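Local coordinates for mandelate racemase/muconate lactonizing enzyme family protein (Azoarcus sp., PDB 2QDE), which is of unknown function but belongs to the mandelate racemase/muconate lactonizing enzyme family, with an enolase-type barrel domain that carries a barium ion in the model, at residues I220-P225 and D230-L235; I243-S248 and L256-K261; Q281-L286 and L292-G297. All blocks are in the same frame, centred on the assembly; numbering follows the deposited sequence.

Interaction 1: I220-P225 and D230-L235. With BA (barium ion), chain I.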
loop_
_atom_site.group_PDB
_atom_site.type_symbol
_atom_site.label_atom_id
_atom_site.label_comp_id
_atom_site.label_asym_id
_atom_site.label_seq_id
_atom_site.Cartn_x
_atom_site.Cartn_y
_atom_site.Cartn_z
ATOM N N ILE A 220 18.472 -8.681 -18.812
ATOM C CA ILE A 220 17.789 -8.121 -19.976
ATOM C C ILE A 220 17.749 -6.611 -19.749
ATOM O O ILE A 220 17.133 -6.144 -18.794
ATOM C CB ILE A 220 16.327 -8.610 -20.109
ATOM C CG1 ILE A 220 16.269 -10.141 -20.133
ATOM C CG2 ILE A 220 15.721 -8.041 -21.385
ATOM C CD1 ILE A 220 17.045 -10.760 -21.255
ATOM N N GLU A 221 18.409 -5.849 -20.613
ATOM C CA GLU A 221 18.433 -4.399 -20.465
ATOM C C GLU A 221 17.234 -3.692 -21.100
ATOM O O GLU A 221 16.990 -3.808 -22.307
ATOM C CB GLU A 221 19.722 -3.829 -21.055
ATOM C CG GLU A 221 19.911 -2.329 -20.812
ATOM C CD GLU A 221 21.186 -1.789 -21.444
ATOM O OE1 GLU A 221 22.155 -2.572 -21.575
ATOM O OE2 GLU A 221 21.222 -0.579 -21.790
ATOM N N GLN A 222 16.500 -2.958 -20.266
ATOM C CA GLN A 222 15.327 -2.183 -20.676
ATOM C C GLN A 222 14.426 -2.841 -21.722
ATOM O O GLN A 222 14.365 -2.394 -22.875
ATOM C CB GLN A 222 15.763 -0.812 -21.205
ATOM C CG GLN A 222 14.628 0.201 -21.271
ATOM C CD GLN A 222 14.197 0.679 -19.895
ATOM O OE1 GLN A 222 13.005 0.732 -19.587
ATOM N NE2 GLN A 222 15.168 1.034 -19.061
ATOM N N PRO A 223 13.705 -3.902 -21.335
ATOM C CA PRO A 223 12.822 -4.572 -22.289
ATOM C C PRO A 223 11.591 -3.742 -22.661
ATOM O O PRO A 223 11.134 -3.780 -23.806
ATOM C CB PRO A 223 12.452 -5.871 -21.566
ATOM C CG PRO A 223 12.494 -5.484 -20.133
ATOM C CD PRO A 223 13.728 -4.615 -20.044
ATOM N N LEU A 224 11.075 -2.977 -21.702
ATOM C CA LEU A 224 9.875 -2.165 -21.910
ATOM C C LEU A 224 10.173 -0.664 -21.990
ATOM O O LEU A 224 11.267 -0.222 -21.646
ATOM C CB LEU A 224 8.881 -2.443 -20.772
ATOM C CG LEU A 224 8.541 -3.924 -20.559
ATOM C CD1 LEU A 224 7.816 -4.116 -19.231
ATOM C CD2 LEU A 224 7.688 -4.422 -21.726
ATOM N N PRO A 225 9.196 0.138 -22.449
ATOM C CA PRO A 225 9.385 1.591 -22.563
ATOM C C PRO A 225 9.884 2.222 -21.263
ATOM O O PRO A 225 9.627 1.710 -20.170
ATOM C CB PRO A 225 7.994 2.090 -22.954
ATOM C CG PRO A 225 7.442 0.940 -23.742
ATOM C CD PRO A 225 7.849 -0.248 -22.905
ATOM N N ASP A 230 5.522 0.117 -14.026
ATOM C CA ASP A 230 4.612 -0.908 -13.514
ATOM C C ASP A 230 4.837 -2.179 -14.332
ATOM O O ASP A 230 4.874 -3.279 -13.784
ATOM C CB ASP A 230 3.148 -0.470 -13.633
ATOM C CG ASP A 230 2.820 0.725 -12.745
ATOM O OD1 ASP A 230 3.162 0.685 -11.545
ATOM O OD2 ASP A 230 2.222 1.703 -13.246
ATOM N N GLY A 231 4.997 -2.017 -15.643
ATOM C CA GLY A 231 5.236 -3.162 -16.501
ATOM C C GLY A 231 6.563 -3.828 -16.165
ATOM O O GLY A 231 6.654 -5.054 -16.116
ATOM N N MET A 232 7.596 -3.024 -15.935
ATOM C CA MET A 232 8.907 -3.560 -15.600
ATOM C C MET A 232 8.788 -4.380 -14.319
ATOM O O MET A 232 9.339 -5.478 -14.218
ATOM C CB MET A 232 9.914 -2.423 -15.412
ATOM C CG MET A 232 10.337 -1.728 -16.717
ATOM S SD MET A 232 11.575 -2.635 -17.678
ATOM C CE MET A 232 13.078 -2.184 -16.745
ATOM N N ALA A 233 8.050 -3.850 -13.345
ATOM C CA ALA A 233 7.853 -4.556 -12.087
ATOM C C ALA A 233 7.049 -5.824 -12.376
ATOM O O ALA A 233 7.429 -6.910 -11.952
ATOM C CB ALA A 233 7.103 -3.672 -11.085
ATOM N N ARG A 234 5.956 -5.681 -13.123
ATOM C CA ARG A 234 5.107 -6.825 -13.453
ATOM C C ARG A 234 5.880 -7.920 -14.205
ATOM O O ARG A 234 5.579 -9.112 -14.066
ATOM C CB ARG A 234 3.909 -6.376 -14.294
ATOM C CG ARG A 234 2.826 -7.441 -14.424
ATOM C CD ARG A 234 1.849 -7.128 -15.548
ATOM N NE ARG A 234 1.324 -5.772 -15.453
ATOM C CZ ARG A 234 1.544 -4.823 -16.358
ATOM N NH1 ARG A 234 2.282 -5.082 -17.425
ATOM N NH2 ARG A 234 1.024 -3.614 -16.195
ATOM N N LEU A 235 6.871 -7.512 -14.994
ATOM C CA LEU A 235 7.686 -8.451 -15.756
ATOM C C LEU A 235 8.587 -9.218 -14.806
ATOM O O LEU A 235 8.734 -10.435 -14.923
ATOM C CB LEU A 235 8.545 -7.705 -16.784
ATOM C CG LEU A 235 9.329 -8.555 -17.784
ATOM C CD1 LEU A 235 8.366 -9.404 -18.604
ATOM C CD2 LEU A 235 10.135 -7.644 -18.713
HETATM BA BA BA I . 19.957 0.938 -23.757
#
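In the beta-alpha-beta unit made of strand 220-221, helix 229-236 and strand 243-245, part of the enolase-type barrel, P223 and L224 lie in the turn after the first strand and pack against G231, M232 and L235 of the helix. M232 leaves the helix aimed past the turn, but a bend about CB-CG (chi2 -79°) sets its sulfur beside the CG-CD side of the proline ring, where SD sits 3.8 Å from P223 CD. The same sulfur is 4.1 Å from L224 CB. L224 sends its CD1 methyl onto the helix backbone, 3.3 Å from G231 C and 3.5 Å from M232 N, a close fit at a residue with no side chain to intervene. A205 of helix 202-212 meets both L224 and L235. Two residues before P223, at the end of the strand, E221 turns the other way: its extended chain carries OE2 to the barium, 2.8 Å off, while OE1 forms a salt bridge with K165. Between the proline ring and the helix's leucine, P223 CG and L235 CD2 approach to 3.5 Å, closer than usual van der Waals contact.

Interaction 2: I243-S248 and L256-K261. With BA (barium ion), chain I.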
loop_
_atom_site.group_PDB
_atom_site.type_symbol
_atom_site.label_atom_id
_atom_site.label_comp_id
_atom_site.label_asym_id
_atom_site.label_seq_id
_atom_site.Cartn_x
_atom_site.Cartn_y
_atom_site.Cartn_z
ATOM N N ILE A 243 16.230 -7.982 -14.612
ATOM C CA ILE A 243 15.794 -6.912 -15.493
ATOM C C ILE A 243 16.481 -5.612 -15.064
ATOM O O ILE A 243 16.274 -5.144 -13.942
ATOM C CB ILE A 243 14.264 -6.718 -15.409
ATOM C CG1 ILE A 243 13.543 -8.041 -15.705
ATOM C CG2 ILE A 243 13.822 -5.617 -16.359
ATOM C CD1 ILE A 243 13.805 -8.602 -17.090
ATOM N N TYR A 244 17.295 -5.042 -15.951
ATOM C CA TYR A 244 18.012 -3.797 -15.670
ATOM C C TYR A 244 17.350 -2.608 -16.363
ATOM O O TYR A 244 16.765 -2.756 -17.437
ATOM C CB TYR A 244 19.468 -3.897 -16.137
ATOM C CG TYR A 244 20.399 -4.584 -15.159
ATOM C CD1 TYR A 244 20.027 -5.765 -14.509
ATOM C CD2 TYR A 244 21.670 -4.072 -14.916
ATOM C CE1 TYR A 244 20.906 -6.419 -13.642
ATOM C CE2 TYR A 244 22.555 -4.716 -14.053
ATOM C CZ TYR A 244 22.168 -5.887 -13.422
ATOM O OH TYR A 244 23.048 -6.513 -12.573
ATOM N N ALA A 245 17.463 -1.428 -15.757
ATOM C CA ALA A 245 16.866 -0.225 -16.318
ATOM C C ALA A 245 17.908 0.766 -16.836
ATOM O O ALA A 245 18.892 1.054 -16.155
ATOM C CB ALA A 245 16.003 0.449 -15.270
ATOM N N ASP A 246 17.694 1.276 -18.046
ATOM C CA ASP A 246 18.590 2.271 -18.624
ATOM C C ASP A 246 17.740 3.506 -18.871
ATOM O O ASP A 246 17.731 4.437 -18.063
ATOM C CB ASP A 246 19.195 1.781 -19.943
ATOM C CG ASP A 246 20.043 2.846 -20.634
ATOM O OD1 ASP A 246 20.208 3.961 -20.085
ATOM O OD2 ASP A 246 20.551 2.559 -21.738
ATOM N N GLU A 247 17.004 3.491 -19.977
ATOM C CA GLU A 247 16.139 4.601 -20.327
ATOM C C GLU A 247 15.219 5.010 -19.176
ATOM O O GLU A 247 14.959 6.193 -18.987
ATOM C CB GLU A 247 15.308 4.262 -21.572
ATOM C CG GLU A 247 16.098 4.307 -22.876
ATOM C CD GLU A 247 16.796 2.996 -23.217
ATOM O OE1 GLU A 247 17.145 2.224 -22.296
ATOM O OE2 GLU A 247 16.999 2.745 -24.424
ATOM N N SER A 248 14.731 4.036 -18.409
ATOM C CA SER A 248 13.847 4.330 -17.283
ATOM C C SER A 248 14.556 5.081 -16.159
ATOM O O SER A 248 13.926 5.845 -15.428
ATOM C CB SER A 248 13.244 3.043 -16.714
ATOM O OG SER A 248 12.367 2.437 -17.646
ATOM N N LEU A 256 13.975 6.956 -7.738
ATOM C CA LEU A 256 13.150 6.784 -6.543
ATOM C C LEU A 256 11.960 5.890 -6.885
ATOM O O LEU A 256 11.651 4.946 -6.160
ATOM C CB LEU A 256 12.648 8.139 -6.035
ATOM C CG LEU A 256 11.621 8.069 -4.900
ATOM C CD1 LEU A 256 12.202 7.305 -3.726
ATOM C CD2 LEU A 256 11.220 9.473 -4.484
ATOM N N ALA A 257 11.300 6.187 -7.999
ATOM C CA ALA A 257 10.152 5.394 -8.416
ATOM C C ALA A 257 10.585 3.960 -8.707
ATOM O O ALA A 257 9.841 3.011 -8.435
ATOM C CB ALA A 257 9.494 6.013 -9.653
ATOM N N ILE A 258 11.790 3.795 -9.246
ATOM C CA ILE A 258 12.279 2.461 -9.554
ATOM C C ILE A 258 12.460 1.619 -8.298
ATOM O O ILE A 258 12.068 0.455 -8.272
ATOM C CB ILE A 258 13.614 2.509 -10.331
ATOM C CG1 ILE A 258 13.363 3.027 -11.750
ATOM C CG2 ILE A 258 14.242 1.121 -10.381
ATOM C CD1 ILE A 258 14.629 3.271 -12.556
ATOM N N ILE A 259 13.050 2.188 -7.252
ATOM C CA ILE A 259 13.236 1.400 -6.047
ATOM C C ILE A 259 11.891 1.198 -5.331
ATOM O O ILE A 259 11.659 0.145 -4.737
ATOM C CB ILE A 259 14.299 2.030 -5.087
ATOM C CG1 ILE A 259 13.645 2.923 -4.048
ATOM C CG2 ILE A 259 15.320 2.822 -5.872
ATOM C CD1 ILE A 259 13.529 2.242 -2.708
ATOM N N ASN A 260 10.998 2.185 -5.410
ATOM C CA ASN A 260 9.695 2.059 -4.762
ATOM C C ASN A 260 8.811 1.009 -5.424
ATOM O O ASN A 260 8.100 0.278 -4.743
ATOM C CB ASN A 260 8.947 3.394 -4.740
ATOM C CG ASN A 260 9.531 4.372 -3.743
ATOM O OD1 ASN A 260 10.103 3.970 -2.733
ATOM N ND2 ASN A 260 9.373 5.661 -4.014
ATOM N N LYS A 261 8.848 0.942 -6.746
ATOM C CA LYS A 261 8.040 -0.023 -7.477
ATOM C C LYS A 261 8.751 -1.361 -7.676
ATOM O O LYS A 261 8.148 -2.314 -8.163
ATOM C CB LYS A 261 7.654 0.543 -8.847
ATOM C CG LYS A 261 6.769 1.788 -8.808
ATOM C CD LYS A 261 6.470 2.275 -10.217
ATOM C CE LYS A 261 5.596 3.536 -10.231
ATOM N NZ LYS A 261 4.219 3.285 -9.712
HETATM BA BA BA I . 19.957 0.938 -23.757
#
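I258 leaves helix 252-261 toward the 243-248 segment, and A245 and S248 direct their CB atoms back toward it. CG1 stands anti to the carbonyl carbon of I258 (chi1 -70°), and the chain runs on extended (chi2 173°), so the terminal methyl leads and does the touching. That CD1 lies 4.1 Å from A245 CB. It also rests 3.9 Å from S248 O and 4.4 Å from S248 CB, reaching A245 and S248 together. The hydroxyl of S248 is engaged with other partners, the side chain of Q222 and the carbonyl oxygen of A226.

Between A245 and S248, D246 faces away from the helix. With CG anti to its backbone N (chi1 175°), it carries OD2 to 2.7 Å from the barium, whose protein ligands also include D195, N197 and E221. D246 OD1 is held separately, by a salt bridge to K273 and a hydrogen bond with Y57 OH. Strand and helix here belong to one beta-alpha-beta unit of the barrel, completed by strand 266-269. Chemically, the I258 methyl meets A245's methyl and S248's CB and carbonyl oxygen by non-directional van der Waals contact, while D246, turned away from the helix, gives its carboxylate to the metal, K273 and Y57.

Interaction 3: Q281-L286 and L292-G297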
loop_
_atom_site.group_PDB
_atom_site.type_symbol
_atom_site.label_atom_id
_atom_site.label_comp_id
_atom_site.label_asym_id
_atom_site.label_seq_id
_atom_site.Cartn_x
_atom_site.Cartn_y
_atom_site.Cartn_z
ATOM N N GLN A 281 26.893 12.232 -10.101
ATOM C CA GLN A 281 27.257 11.893 -8.724
ATOM C C GLN A 281 26.001 11.764 -7.862
ATOM O O GLN A 281 25.912 10.886 -7.007
ATOM C CB GLN A 281 28.187 12.959 -8.132
ATOM C CG GLN A 281 29.552 13.046 -8.807
ATOM C CD GLN A 281 30.442 14.090 -8.167
ATOM O OE1 GLN A 281 31.419 13.765 -7.479
ATOM N NE2 GLN A 281 30.100 15.353 -8.374
ATOM N N ARG A 282 25.034 12.648 -8.091
ATOM C CA ARG A 282 23.784 12.600 -7.339
ATOM C C ARG A 282 23.040 11.313 -7.716
ATOM O O ARG A 282 22.523 10.604 -6.861
ATOM C CB ARG A 282 22.934 13.835 -7.662
ATOM C CG ARG A 282 23.597 15.153 -7.249
ATOM C CD ARG A 282 22.759 16.360 -7.644
ATOM N NE ARG A 282 23.385 17.613 -7.223
ATOM C CZ ARG A 282 23.019 18.820 -7.648
ATOM N NH1 ARG A 282 22.023 18.956 -8.516
ATOM N NH2 ARG A 282 23.658 19.897 -7.209
ATOM N N TRP A 283 23.014 11.030 -9.013
ATOM C CA TRP A 283 22.376 9.843 -9.579
ATOM C C TRP A 283 22.955 8.589 -8.906
ATOM O O TRP A 283 22.223 7.679 -8.505
ATOM C CB TRP A 283 22.677 9.811 -11.078
ATOM C CG TRP A 283 21.826 8.915 -11.939
ATOM C CD1 TRP A 283 20.831 9.311 -12.784
ATOM C CD2 TRP A 283 21.992 7.507 -12.151
ATOM N NE1 TRP A 283 20.380 8.247 -13.522
ATOM C CE2 TRP A 283 21.073 7.125 -13.155
ATOM C CE3 TRP A 283 22.834 6.533 -11.597
ATOM C CZ2 TRP A 283 20.973 5.803 -13.621
ATOM C CZ3 TRP A 283 22.736 5.218 -12.062
ATOM C CH2 TRP A 283 21.813 4.869 -13.063
ATOM N N LEU A 284 24.279 8.565 -8.781
ATOM C CA LEU A 284 24.986 7.442 -8.178
ATOM C C LEU A 284 24.762 7.353 -6.668
ATOM O O LEU A 284 25.025 6.322 -6.050
ATOM C CB LEU A 284 26.482 7.527 -8.516
ATOM C CG LEU A 284 26.798 7.234 -9.993
ATOM C CD1 LEU A 284 28.276 7.440 -10.280
ATOM C CD2 LEU A 284 26.385 5.806 -10.333
ATOM N N THR A 285 24.283 8.438 -6.072
ATOM C CA THR A 285 23.984 8.433 -4.643
ATOM C C THR A 285 22.718 7.601 -4.459
ATOM O O THR A 285 22.618 6.778 -3.548
ATOM C CB THR A 285 23.733 9.855 -4.116
ATOM O OG1 THR A 285 24.952 10.598 -4.179
ATOM C CG2 THR A 285 23.237 9.819 -2.673
ATOM N N LEU A 286 21.747 7.822 -5.338
ATOM C CA LEU A 286 20.505 7.064 -5.275
ATOM C C LEU A 286 20.786 5.598 -5.602
ATOM O O LEU A 286 20.191 4.702 -5.005
ATOM C CB LEU A 286 19.477 7.643 -6.254
ATOM C CG LEU A 286 18.496 8.670 -5.677
ATOM C CD1 LEU A 286 19.230 9.771 -4.910
ATOM C CD2 LEU A 286 17.689 9.265 -6.814
ATOM N N LEU A 292 22.182 -1.207 -5.803
ATOM C CA LEU A 292 22.102 -1.792 -7.140
ATOM C C LEU A 292 23.369 -1.553 -7.963
ATOM O O LEU A 292 24.040 -0.538 -7.807
ATOM C CB LEU A 292 20.916 -1.197 -7.911
ATOM C CG LEU A 292 19.497 -1.526 -7.450
ATOM C CD1 LEU A 292 18.488 -0.840 -8.361
ATOM C CD2 LEU A 292 19.305 -3.032 -7.484
ATOM N N PRO A 293 23.700 -2.490 -8.863
ATOM C CA PRO A 293 24.894 -2.339 -9.704
ATOM C C PRO A 293 24.634 -1.278 -10.779
ATOM O O PRO A 293 23.489 -1.050 -11.165
ATOM C CB PRO A 293 25.073 -3.732 -10.299
ATOM C CG PRO A 293 23.645 -4.215 -10.428
ATOM C CD PRO A 293 23.043 -3.787 -9.101
ATOM N N VAL A 294 25.697 -0.633 -11.252
ATOM C CA VAL A 294 25.571 0.400 -12.276
ATOM C C VAL A 294 26.639 0.229 -13.354
ATOM O O VAL A 294 27.831 0.179 -13.058
ATOM C CB VAL A 294 25.717 1.825 -11.672
ATOM C CG1 VAL A 294 25.584 2.883 -12.775
ATOM C CG2 VAL A 294 24.667 2.051 -10.592
ATOM N N ILE A 295 26.195 0.132 -14.601
ATOM C CA ILE A 295 27.095 -0.010 -15.739
ATOM C C ILE A 295 26.978 1.255 -16.596
ATOM O O ILE A 295 25.916 1.537 -17.146
ATOM C CB ILE A 295 26.709 -1.234 -16.596
ATOM C CG1 ILE A 295 26.789 -2.505 -15.750
ATOM C CG2 ILE A 295 27.633 -1.345 -17.800
ATOM C CD1 ILE A 295 26.349 -3.741 -16.495
ATOM N N CYS A 296 28.067 2.011 -16.709
ATOM C CA CYS A 296 28.042 3.239 -17.493
ATOM C C CYS A 296 28.346 3.017 -18.971
ATOM O O CYS A 296 29.347 2.391 -19.333
ATOM C CB CYS A 296 29.035 4.263 -16.932
ATOM S SG CYS A 296 29.025 5.869 -17.809
ATOM N N GLY A 297 27.468 3.542 -19.817
ATOM C CA GLY A 297 27.648 3.416 -21.248
ATOM C C GLY A 297 28.232 4.707 -21.793
ATOM O O GLY A 297 29.005 5.386 -21.116
#
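W283 sets its CG anti to the backbone N (chi1 -163°), and L284 sets its own anti to the carbonyl carbon (chi1 -71°); from neighbouring positions on the helix the two side chains thus converge on V294, although neither starts out pointing at the strand. V294 meets them with both of its methyls. The six-membered part of the indole leads: W283 CZ3 is 3.8 Å from V294 CG1 and 4.0 Å from V294 CG2. The second methyl lies at the ring's edge, in its plane, while the first comes in obliquely. Next to the indole, L284 CD2 lies 3.9 Å from V294 CG1 and 4.1 Å from V294 CG2, so one methyl of the leucine spans the fork of the valine.

This is the side of the enolase-type barrel where helix 277-290 covers strand 294-296, which runs parallel to its sheet neighbour 266-269. I269 of that neighbour touches both W283 and V294, and L255 of helix 252-261 also reaches the indole. The ring's polar edge is taken care of by a hydrogen bond from W283 NE1 to A249 O. About 11 Å separates the nearest atoms of the W283 side chain and the barium. Along the strand, the amide of Q324 serves two backbone positions, NE2 giving to V294 O and OE1 receiving from C296 N.

In the fold
The three contacts follow one another along the chain without overlap, each joining a helix to a strand, or to the turn after one, in the same barrel sheet. Interactions 1 and 2 are closest, with centres about 9 Å apart; strands 220-221 and 243-245 are sheet neighbours, and the one barium takes carboxylates from E221 and D246. Interaction 3 lies further round, its centre about 12 Å from that of interaction 2 and about 19 Å from that of interaction 1. It touches interaction 2 where Y244 OH meets P293 CG at 3.2 Å. Helices thus back strands 220-221, 243-245 and 294-296 of the barrel, with 266-269 between the last two.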